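Local coordinates for protein cytochrome c (Pseudomonas aeruginosa, PDB 6RTE) that catalyses the dehydrogenation of dihydro-heme d1 in heme d1 biosynthesis, on an eight-bladed beta-propeller, at residues N224-D229 with S271-A276; S281-L286 with F317-D322; L462-D467 with S492-V497; L472-A477 with K484-N489. One frame throughout, in Å; residues are numbered along the deposited sequence.

Read from the N terminus, interactions 1 and 2 follow one another, each closing its own loop, and interaction 3 then closes a third within which interaction 4 lies. Interaction 1 sets strand 221-227 beside strand 270-276 of the next propeller blade; interaction 2 carries on round the ring, from strand 281-286 of that blade to strand 317-319 of the following one. They touch through the paired strands 270-276 and 281-286. Interaction 3 joins strand 460-465 to the C-terminal strand 491-496, which belongs to the sheet of strands 150-154, 159-164 and 169-175. Interaction 4 is a hairpin within the last blade. Interactions 1 and 3 have centres about 21 Å apart.

Interaction 1. Residues N224-D229 with S271-A276; sequences NLAVSD and SAVYTA
The flat carboxamide of N224 meets the backbone of V273 end-on, using both of its polar atoms. N224 OD1 accepts from V273 N at 2.9 Å, with the donor in the amide's carbonyl plane and on a lone pair. Next to it N224 ND2 donates to V273 O, also at 2.9 Å, and V273 O sits only 16° out of the amide plane. The group reaches this place because chi1 of 78° holds CG between the backbone N and the carbonyl carbon. V273 CG2 lies beside the amide oxygen, 3.4 Å from N224 OD1, and touches A226 CB at 3.8 Å. A226 CB is also 3.4 Å from T275 OG1. At the far end the T275 hydroxyl donates to V227 O at 2.8 Å, but arrives 60° above the carbonyl plane, not along a lone pair. T275 CG2 packs at 3.9 Å from D229 N, while the D229 carboxylate turns to Y297 and H280.

The two strands run nearly parallel, their axes 5.7 Å apart, and are the first strands of neighbouring propeller blades. All three hydrogen bonds between the segments involve a side chain, so the blades are stitched by N224 and T275, with A226 and V273 as the apolar filling. On its other side strand 270-276 pairs with strand 281-286, including a classic beta bulge where S271 and A272 both face A285. Chemically, the two-bond grip leaves the N224 amide little choice of flip: exchanging its oxygen and nitrogen would set donor against donor and acceptor against acceptor.

Interaction 2. Residues S281-L286 with F317-D322; sequences SFVVAL and FSFSPD
A285 and V283 address the F317 ring from different sides. The methyl of A285 lies over one face, with CB 3.6 Å from the ring centroid and 29° off the normal, a CH-pi arrangement displaced toward the rim at CZ; the closest carbon pair there is modelled too tightly to carry weight. V283 CG1 instead stands at the edge, near the ring plane, 3.6 Å from F317 CE2. The two side chains, V283 and F317, cross obliquely. F319 approaches V283 head-on from the opposite direction and offers its rim: F319 CZ is 3.8 Å from V283 CB, with V283 CG2 4.0 Å from F319 CE1. V283 is thus wedged against the rims of both phenyl rings.

Torsions explain the different use of the rings. The F317 ring is swung round to chi2 of -11°, which turns a face to A285, whereas F319 keeps the usual setting near perpendicular, -87°.

The backbones run roughly antiparallel but with strand axes 9.5 Å apart, too far for pairing. This is therefore side-chain packing between neighbouring propeller blades, joining the second strand of one to strand 317-319 of the next. F317 receives further company from Y274, whose ring meets it at a shallow angle and whose hydroxyl is bonded to F317 N, and from L292; F319 meets the ring of Y323. Within the contact itself the chemistry is wholly apolar, so its hold depends on shape and dispersion, with the A285 methyl lying across one face of the F317 ring near its rim and V283 at the ring edges.

Interaction 3. Residues L462-D467 with S492-V497; sequences LLSVWD and SGKYNV
Strands 462-465 and 492-496 run antiparallel at 162°, but their axes stay 7.3 Å apart, so side chains and not backbone pairing join L462 and S464 to K494 and S492. K494 folds back at chi2 and chi3, near -65° and -54°, which brings its amine to two acceptors: K494 NZ donates to S464 OG at 2.7 Å and to L462 O at 3.0 Å, the latter from well above the carbonyl plane. H451 ND1 is a third partner. S464 OG in turn donates to S492 O at 2.6 Å, so the hydroxyl accepts from the lysine and gives to the carbonyl. The aliphatic part of K494 packs on L462, CG to CB 4.0 Å.

This is a junction between blades of the eight-bladed propeller: strand 491-496, near the C terminus, pairs with strand 150-154 of the sheet nearest the start of the propeller, and strand 460-465 belongs to the last blade.

W466, at the centre of an inverse gamma turn, lays one indole face over S492. S492 CA stands 3.6 Å from the centroid of the six-membered ring, a CH-pi contact, while W466 CH2 is 3.3 Å from S492 CB. The indole nitrogen, W466 NE1, is bonded to G450 O.

Interaction 4. Residues L472-A477 with K484-N489; sequences LVVYDA and KRLPMN
K484 O receives the N-H of V474 at 2.7 Å, nearly straight at 170°, the shortest bond of this contact; V473 CA adds a longer CH...O approach to the same oxygen. The pair belongs to a beta hairpin, strands 470-476 and 482-488, the outer two strands of the last propeller blade. L472 and L486 form the neighbouring hydrogen-bonded pair: L472 N gives to L486 O and L486 N gives to L472 O, both at 2.8 Å. The bond on the turn side is weaker: K484 N to V474 O is stretched to 3.4 Å. V473 and R485 lie between as a non-hydrogen-bonded pair, with CA atoms 4.4 Å apart.

Side chains alternate between the faces. L472, V474, K484 and L486 share one, where L472 CD2 lies 4.1 Å from the methyl M488 CE and V474 CG2 is 4.3 Å from L486 CD1. The K484 chain runs extended away from the contact to R167 O. M488, itself extended, lies alongside L472, and both touch V152 of the next sheet.

On the face of V473 the R485 side chain lies beside the valine. A bend at chi3, -68°, lays the guanidinium over the valine methyl, and the same group is held from outside the two segments, NH2 by a salt bridge to E482 and a hydrogen bond to P443 O. These bonds probably help fix the rotation of the plane. V473 CG2 sits under the centre of that plane, 3.8 Å from R485 NH1.

Interaction 1. Residues N224-D229 with S271-A276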
loop_
_atom_site.group_PDB
_atom_site.type_symbol
_atom_site.label_atom_id
_atom_site.label_comp_id
_atom_site.label_asym_id
_atom_site.label_seq_id
_atom_site.Cartn_x
_atom_site.Cartn_y
_atom_site.Cartn_z
ATOM N N ASN A 224 4.867 -3.655 -2.638
ATOM C CA ASN A 224 4.526 -2.299 -3.049
ATOM C C ASN A 224 5.518 -1.858 -4.117
ATOM O O ASN A 224 6.394 -2.621 -4.546
ATOM C CB ASN A 224 4.489 -1.330 -1.848
ATOM C CG ASN A 224 5.872 -0.893 -1.389
ATOM O OD1 ASN A 224 6.820 -1.669 -1.373
ATOM N ND2 ASN A 224 5.990 0.380 -1.020
ATOM N N LEU A 225 5.354 -0.623 -4.578
ATOM C CA LEU A 225 6.300 -0.059 -5.528
ATOM C C LEU A 225 6.563 1.389 -5.171
ATOM O O LEU A 225 5.869 1.991 -4.348
ATOM C CB LEU A 225 5.806 -0.194 -6.980
ATOM C CG LEU A 225 4.478 0.439 -7.392
ATOM C CD1 LEU A 225 4.549 1.958 -7.459
ATOM C CD2 LEU A 225 4.083 -0.144 -8.747
ATOM N N ALA A 226 7.593 1.940 -5.804
ATOM C CA ALA A 226 8.020 3.309 -5.573
ATOM C C ALA A 226 8.476 3.866 -6.915
ATOM O O ALA A 226 8.923 3.125 -7.793
ATOM C CB ALA A 226 9.142 3.386 -4.522
ATOM N N VAL A 227 8.302 5.172 -7.075
ATOM C CA VAL A 227 8.681 5.894 -8.292
ATOM C C VAL A 227 9.798 6.859 -7.931
ATOM O O VAL A 227 9.715 7.565 -6.917
ATOM C CB VAL A 227 7.476 6.628 -8.900
ATOM C CG1 VAL A 227 7.856 7.363 -10.219
ATOM C CG2 VAL A 227 6.324 5.639 -9.133
ATOM N N SER A 228 10.848 6.882 -8.747
ATOM C CA SER A 228 11.974 7.774 -8.469
ATOM C C SER A 228 11.525 9.213 -8.606
ATOM O O SER A 228 10.579 9.525 -9.344
ATOM C CB SER A 228 13.156 7.465 -9.399
ATOM O OG SER A 228 12.836 7.614 -10.782
ATOM N N ASP A 229 12.190 10.114 -7.864
ATOM C CA ASP A 229 11.717 11.498 -7.806
ATOM C C ASP A 229 11.985 12.257 -9.095
ATOM O O ASP A 229 11.403 13.337 -9.290
ATOM C CB ASP A 229 12.345 12.244 -6.614
ATOM C CG ASP A 229 13.758 12.726 -6.883
ATOM O OD1 ASP A 229 14.708 11.920 -6.789
ATOM O OD2 ASP A 229 13.925 13.933 -7.184
ATOM N N SER A 271 10.347 -6.373 2.068
ATOM C CA SER A 271 9.182 -5.944 2.821
ATOM C C SER A 271 8.510 -4.727 2.184
ATOM O O SER A 271 7.281 -4.694 2.046
ATOM C CB SER A 271 9.573 -5.636 4.260
ATOM O OG SER A 271 8.405 -5.264 4.968
ATOM N N ALA A 272 9.294 -3.722 1.796
ATOM C CA ALA A 272 8.735 -2.512 1.196
ATOM C C ALA A 272 9.850 -1.710 0.541
ATOM O O ALA A 272 11.003 -1.749 0.986
ATOM C CB ALA A 272 8.015 -1.655 2.249
ATOM N N VAL A 273 9.482 -0.962 -0.518
ATOM C CA VAL A 273 10.383 -0.040 -1.192
ATOM C C VAL A 273 9.854 1.374 -0.984
ATOM O O VAL A 273 8.643 1.595 -0.918
ATOM C CB VAL A 273 10.521 -0.364 -2.698
ATOM C CG1 VAL A 273 11.131 -1.758 -2.884
ATOM C CG2 VAL A 273 9.170 -0.286 -3.426
ATOM N N TYR A 274 10.777 2.331 -0.859
ATOM C CA TYR A 274 10.441 3.728 -0.625
ATOM C C TYR A 274 11.359 4.615 -1.461
ATOM O O TYR A 274 12.477 4.231 -1.806
ATOM C CB TYR A 274 10.592 4.123 0.848
ATOM C CG TYR A 274 9.977 3.160 1.851
ATOM C CD1 TYR A 274 10.708 2.081 2.347
ATOM C CD2 TYR A 274 8.683 3.332 2.301
ATOM C CE1 TYR A 274 10.155 1.193 3.269
ATOM C CE2 TYR A 274 8.114 2.452 3.223
ATOM C CZ TYR A 274 8.857 1.391 3.704
ATOM O OH TYR A 274 8.301 0.519 4.617
ATOM N N THR A 275 10.878 5.820 -1.756
ATOM C CA THR A 275 11.676 6.852 -2.408
ATOM C C THR A 275 12.104 7.883 -1.378
ATOM O O THR A 275 11.313 8.275 -0.516
ATOM C CB THR A 275 10.884 7.524 -3.527
ATOM O OG1 THR A 275 10.472 6.524 -4.469
ATOM C CG2 THR A 275 11.735 8.633 -4.257
ATOM N N ALA A 276 13.362 8.313 -1.465
ATOM C CA ALA A 276 13.927 9.353 -0.605
ATOM C C ALA A 276 14.360 10.507 -1.503
ATOM O O ALA A 276 15.516 10.550 -1.954
ATOM C CB ALA A 276 15.097 8.821 0.214
#

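Interaction 2. Residues S281-L286 with F317-D322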
loop_
_atom_site.group_PDB
_atom_site.type_symbol
_atom_site.label_atom_id
_atom_site.label_comp_id
_atom_site.label_asym_id
_atom_site.label_seq_id
_atom_site.Cartn_x
_atom_site.Cartn_y
_atom_site.Cartn_z
ATOM N N SER A 281 17.311 8.520 -4.198
ATOM C CA SER A 281 17.580 7.103 -3.985
ATOM C C SER A 281 16.289 6.389 -3.640
ATOM O O SER A 281 15.326 6.997 -3.162
ATOM C CB SER A 281 18.592 6.891 -2.853
ATOM O OG SER A 281 17.970 7.130 -1.600
ATOM N N PHE A 282 16.285 5.080 -3.901
ATOM C CA PHE A 282 15.318 4.176 -3.306
ATOM C C PHE A 282 15.903 3.598 -2.020
ATOM O O PHE A 282 17.112 3.345 -1.931
ATOM C CB PHE A 282 14.962 3.037 -4.262
ATOM C CG PHE A 282 14.171 3.467 -5.472
ATOM C CD1 PHE A 282 12.888 3.974 -5.338
ATOM C CD2 PHE A 282 14.695 3.317 -6.745
ATOM C CE1 PHE A 282 12.148 4.339 -6.454
ATOM C CE2 PHE A 282 13.956 3.680 -7.872
ATOM C CZ PHE A 282 12.685 4.191 -7.719
ATOM N N VAL A 283 15.036 3.383 -1.029
ATOM C CA VAL A 283 15.400 2.721 0.218
ATOM C C VAL A 283 14.535 1.467 0.330
ATOM O O VAL A 283 13.320 1.532 0.109
ATOM C CB VAL A 283 15.200 3.640 1.435
ATOM C CG1 VAL A 283 15.474 2.884 2.720
ATOM C CG2 VAL A 283 16.096 4.894 1.346
ATOM N N VAL A 284 15.162 0.336 0.653
ATOM C CA VAL A 284 14.517 -0.968 0.602
ATOM C C VAL A 284 14.604 -1.631 1.972
ATOM O O VAL A 284 15.700 -1.765 2.541
ATOM C CB VAL A 284 15.154 -1.869 -0.477
ATOM C CG1 VAL A 284 14.461 -3.233 -0.528
ATOM C CG2 VAL A 284 15.098 -1.174 -1.843
ATOM N N ALA A 285 13.454 -2.067 2.482
ATOM C CA ALA A 285 13.364 -2.851 3.707
ATOM C C ALA A 285 13.326 -4.331 3.354
ATOM O O ALA A 285 12.498 -4.751 2.538
ATOM C CB ALA A 285 12.118 -2.483 4.504
ATOM N N LEU A 286 14.220 -5.108 3.959
ATOM C CA LEU A 286 14.333 -6.542 3.701
ATOM C C LEU A 286 13.787 -7.355 4.871
ATOM O O LEU A 286 14.159 -7.140 6.029
ATOM C CB LEU A 286 15.790 -6.933 3.433
ATOM C CG LEU A 286 16.355 -6.306 2.165
ATOM C CD1 LEU A 286 17.834 -6.614 2.032
ATOM C CD2 LEU A 286 15.587 -6.782 0.907
ATOM N N PHE A 317 9.507 1.285 7.540
ATOM C CA PHE A 317 10.289 2.501 7.696
ATOM C C PHE A 317 9.387 3.732 7.746
ATOM O O PHE A 317 8.387 3.818 7.029
ATOM C CB PHE A 317 11.265 2.691 6.523
ATOM C CG PHE A 317 12.259 1.577 6.322
ATOM C CD1 PHE A 317 12.449 0.579 7.254
ATOM C CD2 PHE A 317 13.025 1.552 5.168
ATOM C CE1 PHE A 317 13.386 -0.431 7.016
ATOM C CE2 PHE A 317 13.956 0.565 4.943
ATOM C CZ PHE A 317 14.145 -0.422 5.870
ATOM N N SER A 318 9.759 4.693 8.591
ATOM C CA SER A 318 9.355 6.085 8.440
ATOM C C SER A 318 10.611 6.942 8.299
ATOM O O SER A 318 11.666 6.608 8.844
ATOM C CB SER A 318 8.524 6.576 9.627
ATOM O OG SER A 318 8.382 7.989 9.585
ATOM N N PHE A 319 10.497 8.045 7.566
ATOM C CA PHE A 319 11.620 8.947 7.337
ATOM C C PHE A 319 11.398 10.272 8.049
ATOM O O PHE A 319 10.288 10.806 8.062
ATOM C CB PHE A 319 11.831 9.195 5.841
ATOM C CG PHE A 319 12.240 7.963 5.083
ATOM C CD1 PHE A 319 13.574 7.607 4.984
ATOM C CD2 PHE A 319 11.289 7.149 4.499
ATOM C CE1 PHE A 319 13.955 6.472 4.301
ATOM C CE2 PHE A 319 11.663 6.000 3.812
ATOM C CZ PHE A 319 12.998 5.664 3.715
ATOM N N SER A 320 12.464 10.792 8.657
ATOM C CA SER A 320 12.428 12.140 9.188
ATOM C C SER A 320 12.200 13.124 8.042
ATOM O O SER A 320 12.436 12.798 6.871
ATOM C CB SER A 320 13.725 12.461 9.930
ATOM O OG SER A 320 14.867 12.203 9.134
ATOM N N PRO A 321 11.711 14.331 8.348
ATOM C CA PRO A 321 11.398 15.273 7.260
ATOM C C PRO A 321 12.569 15.536 6.324
ATOM O O PRO A 321 12.348 15.700 5.124
ATOM C CB PRO A 321 10.957 16.544 8.003
ATOM C CG PRO A 321 11.354 16.346 9.435
ATOM C CD PRO A 321 11.328 14.864 9.667
ATOM N N ASP A 322 13.800 15.566 6.832
ATOM C CA ASP A 322 14.973 15.815 6.004
ATOM C C ASP A 322 15.576 14.540 5.416
ATOM O O ASP A 322 16.621 14.612 4.759
ATOM C CB ASP A 322 16.040 16.552 6.820
ATOM C CG ASP A 322 16.663 15.676 7.899
ATOM O OD1 ASP A 322 16.120 14.585 8.180
ATOM O OD2 ASP A 322 17.708 16.077 8.462
#

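Interaction 3. Residues L462-D467 with S492-V497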
loop_
_atom_site.group_PDB
_atom_site.type_symbol
_atom_site.label_atom_id
_atom_site.label_comp_id
_atom_site.label_asym_id
_atom_site.label_seq_id
_atom_site.Cartn_x
_atom_site.Cartn_y
_atom_site.Cartn_z
ATOM N N LEU A 462 -11.570 13.596 3.203
ATOM C CA LEU A 462 -12.318 12.489 2.607
ATOM C C LEU A 462 -12.049 11.220 3.410
ATOM O O LEU A 462 -10.918 10.716 3.429
ATOM C CB LEU A 462 -11.940 12.307 1.140
ATOM C CG LEU A 462 -12.554 13.338 0.186
ATOM C CD1 LEU A 462 -11.978 14.733 0.401
ATOM C CD2 LEU A 462 -12.366 12.888 -1.251
ATOM N N LEU A 463 -13.094 10.710 4.059
ATOM C CA LEU A 463 -13.027 9.537 4.920
ATOM C C LEU A 463 -13.660 8.332 4.232
ATOM O O LEU A 463 -14.629 8.464 3.483
ATOM C CB LEU A 463 -13.753 9.801 6.248
ATOM C CG LEU A 463 -13.029 10.617 7.322
ATOM C CD1 LEU A 463 -12.568 11.984 6.822
ATOM C CD2 LEU A 463 -13.940 10.776 8.544
ATOM N N SER A 464 -13.117 7.145 4.519
ATOM C CA SER A 464 -13.591 5.898 3.929
ATOM C C SER A 464 -14.342 5.064 4.957
ATOM O O SER A 464 -13.822 4.792 6.048
ATOM C CB SER A 464 -12.423 5.089 3.362
ATOM O OG SER A 464 -11.894 5.681 2.191
ATOM N N VAL A 465 -15.556 4.650 4.606
ATOM C CA VAL A 465 -16.288 3.628 5.349
ATOM C C VAL A 465 -16.035 2.303 4.639
ATOM O O VAL A 465 -16.547 2.074 3.535
ATOM C CB VAL A 465 -17.786 3.946 5.434
ATOM C CG1 VAL A 465 -18.525 2.845 6.195
ATOM C CG2 VAL A 465 -18.004 5.290 6.103
ATOM N N TRP A 466 -15.233 1.435 5.266
ATOM C CA TRP A 466 -14.733 0.209 4.637
ATOM C C TRP A 466 -15.784 -0.892 4.782
ATOM O O TRP A 466 -15.660 -1.820 5.585
ATOM C CB TRP A 466 -13.420 -0.236 5.277
ATOM C CG TRP A 466 -12.246 0.686 5.151
ATOM C CD1 TRP A 466 -12.165 1.989 5.558
ATOM C CD2 TRP A 466 -10.959 0.351 4.619
ATOM N NE1 TRP A 466 -10.910 2.491 5.290
ATOM C CE2 TRP A 466 -10.152 1.506 4.715
ATOM C CE3 TRP A 466 -10.414 -0.810 4.060
ATOM C CZ2 TRP A 466 -8.830 1.531 4.274
ATOM C CZ3 TRP A 466 -9.104 -0.781 3.621
ATOM C CH2 TRP A 466 -8.326 0.379 3.734
ATOM N N ASP A 467 -16.833 -0.803 3.971
ATOM C CA ASP A 467 -17.950 -1.730 4.102
ATOM C C ASP A 467 -18.526 -2.011 2.722
ATOM O O ASP A 467 -18.455 -1.168 1.824
ATOM C CB ASP A 467 -19.014 -1.157 5.044
ATOM C CG ASP A 467 -20.094 -2.168 5.397
ATOM O OD1 ASP A 467 -21.034 -2.333 4.594
ATOM O OD2 ASP A 467 -19.995 -2.802 6.474
ATOM N N SER A 492 -11.135 1.977 0.032
ATOM C CA SER A 492 -10.008 1.890 0.945
ATOM C C SER A 492 -9.295 3.241 0.920
ATOM O O SER A 492 -9.803 4.210 1.509
ATOM C CB SER A 492 -9.118 0.693 0.585
ATOM O OG SER A 492 -8.837 0.672 -0.801
ATOM N N GLY A 493 -8.153 3.362 0.272
ATOM C CA GLY A 493 -7.453 4.633 0.231
ATOM C C GLY A 493 -7.957 5.534 -0.880
ATOM O O GLY A 493 -8.489 5.069 -1.891
ATOM N N LYS A 494 -7.821 6.847 -0.658
ATOM C CA LYS A 494 -7.955 7.843 -1.711
ATOM C C LYS A 494 -6.755 8.777 -1.616
ATOM O O LYS A 494 -6.223 9.027 -0.529
ATOM C CB LYS A 494 -9.279 8.632 -1.634
ATOM C CG LYS A 494 -9.361 9.748 -0.591
ATOM C CD LYS A 494 -9.285 9.236 0.850
ATOM C CE LYS A 494 -10.310 8.167 1.146
ATOM N NZ LYS A 494 -10.354 7.886 2.602
ATOM N N TYR A 495 -6.316 9.267 -2.770
ATOM C CA TYR A 495 -5.000 9.879 -2.895
ATOM C C TYR A 495 -5.120 11.124 -3.747
ATOM O O TYR A 495 -5.470 11.044 -4.928
ATOM C CB TYR A 495 -4.010 8.873 -3.489
ATOM C CG TYR A 495 -3.984 7.595 -2.678
ATOM C CD1 TYR A 495 -4.925 6.595 -2.891
ATOM C CD2 TYR A 495 -3.054 7.410 -1.667
ATOM C CE1 TYR A 495 -4.932 5.445 -2.137
ATOM C CE2 TYR A 495 -3.052 6.254 -0.904
ATOM C CZ TYR A 495 -3.993 5.273 -1.144
ATOM O OH TYR A 495 -4.000 4.111 -0.396
ATOM N N ASN A 496 -4.851 12.275 -3.127
ATOM C CA ASN A 496 -4.969 13.577 -3.774
ATOM C C ASN A 496 -3.665 13.887 -4.490
ATOM O O ASN A 496 -2.606 13.949 -3.856
ATOM C CB ASN A 496 -5.296 14.649 -2.734
ATOM C CG ASN A 496 -5.513 16.021 -3.357
ATOM O OD1 ASN A 496 -4.585 16.835 -3.444
ATOM N ND2 ASN A 496 -6.739 16.281 -3.800
ATOM N N VAL A 497 -3.739 14.078 -5.814
ATOM C CA VAL A 497 -2.550 14.373 -6.613
ATOM C C VAL A 497 -1.726 15.480 -5.960
ATOM O O VAL A 497 -0.524 15.323 -5.703
ATOM C CB VAL A 497 -2.947 14.768 -8.049
ATOM C CG1 VAL A 497 -1.734 15.297 -8.812
ATOM C CG2 VAL A 497 -3.574 13.601 -8.782
#

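Interaction 4. Residues L472-A477 with K484-N489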
loop_
_atom_site.group_PDB
_atom_site.type_symbol
_atom_site.label_atom_id
_atom_site.label_comp_id
_atom_site.label_asym_id
_atom_site.label_seq_id
_atom_site.Cartn_x
_atom_site.Cartn_y
_atom_site.Cartn_z
ATOM N N LEU A 472 -17.527 7.007 0.497
ATOM C CA LEU A 472 -16.566 8.099 0.595
ATOM C C LEU A 472 -17.321 9.306 1.152
ATOM O O LEU A 472 -18.232 9.824 0.496
ATOM C CB LEU A 472 -15.972 8.391 -0.781
ATOM C CG LEU A 472 -14.756 9.301 -0.931
ATOM C CD1 LEU A 472 -13.582 8.752 -0.167
ATOM C CD2 LEU A 472 -14.399 9.451 -2.411
ATOM N N VAL A 473 -16.964 9.741 2.360
ATOM C CA VAL A 473 -17.675 10.813 3.052
ATOM C C VAL A 473 -16.798 12.054 3.067
ATOM O O VAL A 473 -15.665 12.020 3.577
ATOM C CB VAL A 473 -18.066 10.410 4.484
ATOM C CG1 VAL A 473 -19.075 11.412 5.060
ATOM C CG2 VAL A 473 -18.627 9.005 4.501
ATOM N N VAL A 474 -17.327 13.151 2.520
ATOM C CA VAL A 474 -16.609 14.416 2.400
ATOM C C VAL A 474 -16.993 15.298 3.579
ATOM O O VAL A 474 -18.182 15.474 3.870
ATOM C CB VAL A 474 -16.927 15.116 1.068
ATOM C CG1 VAL A 474 -16.082 16.391 0.894
ATOM C CG2 VAL A 474 -16.702 14.161 -0.097
ATOM N N TYR A 475 -15.987 15.857 4.251
ATOM C CA TYR A 475 -16.173 16.718 5.405
ATOM C C TYR A 475 -15.496 18.060 5.167
ATOM O O TYR A 475 -14.399 18.117 4.608
ATOM C CB TYR A 475 -15.574 16.102 6.674
ATOM C CG TYR A 475 -16.351 14.955 7.269
ATOM C CD1 TYR A 475 -16.218 13.669 6.767
ATOM C CD2 TYR A 475 -17.192 15.154 8.352
ATOM C CE1 TYR A 475 -16.919 12.614 7.317
ATOM C CE2 TYR A 475 -17.896 14.103 8.910
ATOM C CZ TYR A 475 -17.753 12.836 8.386
ATOM O OH TYR A 475 -18.450 11.787 8.934
ATOM N N ASP A 476 -16.146 19.131 5.609
ATOM C CA ASP A 476 -15.479 20.422 5.714
ATOM C C ASP A 476 -14.437 20.337 6.825
ATOM O O ASP A 476 -14.779 20.075 7.985
ATOM C CB ASP A 476 -16.501 21.523 5.998
ATOM C CG ASP A 476 -15.899 22.916 5.930
ATOM O OD1 ASP A 476 -14.791 23.122 6.468
ATOM O OD2 ASP A 476 -16.545 23.812 5.338
ATOM N N ALA A 477 -13.167 20.548 6.472
ATOM C CA ALA A 477 -12.074 20.263 7.396
ATOM C C ALA A 477 -12.022 21.228 8.573
ATOM O O ALA A 477 -11.397 20.904 9.588
ATOM C CB ALA A 477 -10.738 20.291 6.651
ATOM N N LYS A 484 -20.841 15.850 1.734
ATOM C CA LYS A 484 -21.231 14.985 0.628
ATOM C C LYS A 484 -20.838 13.549 0.953
ATOM O O LYS A 484 -19.881 13.304 1.696
ATOM C CB LYS A 484 -20.572 15.440 -0.682
ATOM C CG LYS A 484 -21.023 14.689 -1.927
ATOM C CD LYS A 484 -20.657 15.471 -3.183
ATOM C CE LYS A 484 -21.148 14.795 -4.452
ATOM N NZ LYS A 484 -20.977 15.690 -5.639
ATOM N N ARG A 485 -21.584 12.604 0.377
ATOM C CA ARG A 485 -21.370 11.181 0.612
ATOM C C ARG A 485 -21.533 10.436 -0.703
ATOM O O ARG A 485 -22.543 10.606 -1.387
ATOM C CB ARG A 485 -22.363 10.655 1.660
ATOM C CG ARG A 485 -22.122 9.232 2.117
ATOM C CD ARG A 485 -23.085 8.842 3.226
ATOM N NE ARG A 485 -22.832 9.562 4.473
ATOM C CZ ARG A 485 -22.352 9.011 5.591
ATOM N NH1 ARG A 485 -22.065 7.715 5.649
ATOM N NH2 ARG A 485 -22.164 9.762 6.668
ATOM N N LEU A 486 -20.533 9.620 -1.061
ATOM C CA LEU A 486 -20.569 8.832 -2.290
ATOM C C LEU A 486 -20.602 7.347 -1.956
ATOM O O LEU A 486 -19.632 6.825 -1.386
ATOM C CB LEU A 486 -19.362 9.143 -3.181
ATOM C CG LEU A 486 -19.289 10.527 -3.826
ATOM C CD1 LEU A 486 -18.883 11.592 -2.819
ATOM C CD2 LEU A 486 -18.323 10.500 -5.001
ATOM N N PRO A 487 -21.672 6.625 -2.294
ATOM C CA PRO A 487 -21.721 5.189 -1.979
ATOM C C PRO A 487 -20.703 4.391 -2.779
ATOM O O PRO A 487 -20.513 4.624 -3.976
ATOM C CB PRO A 487 -23.154 4.792 -2.358
ATOM C CG PRO A 487 -23.911 6.069 -2.464
ATOM C CD PRO A 487 -22.939 7.107 -2.879
ATOM N N MET A 488 -20.069 3.423 -2.110
ATOM C CA MET A 488 -19.036 2.602 -2.733
ATOM C C MET A 488 -18.913 1.268 -2.008
ATOM O O MET A 488 -19.238 1.145 -0.824
ATOM C CB MET A 488 -17.678 3.309 -2.732
ATOM C CG MET A 488 -17.584 4.468 -3.700
ATOM S SD MET A 488 -15.921 5.140 -3.790
ATOM C CE MET A 488 -16.207 6.605 -4.775
ATOM N N ASN A 489 -18.404 0.269 -2.737
ATOM C CA ASN A 489 -18.212 -1.078 -2.199
ATOM C C ASN A 489 -16.804 -1.167 -1.624
ATOM O O ASN A 489 -15.833 -1.407 -2.350
ATOM C CB ASN A 489 -18.435 -2.137 -3.276
ATOM C CG ASN A 489 -18.415 -3.556 -2.717
ATOM O OD1 ASN A 489 -18.047 -3.775 -1.564
ATOM N ND2 ASN A 489 -18.808 -4.526 -3.538
#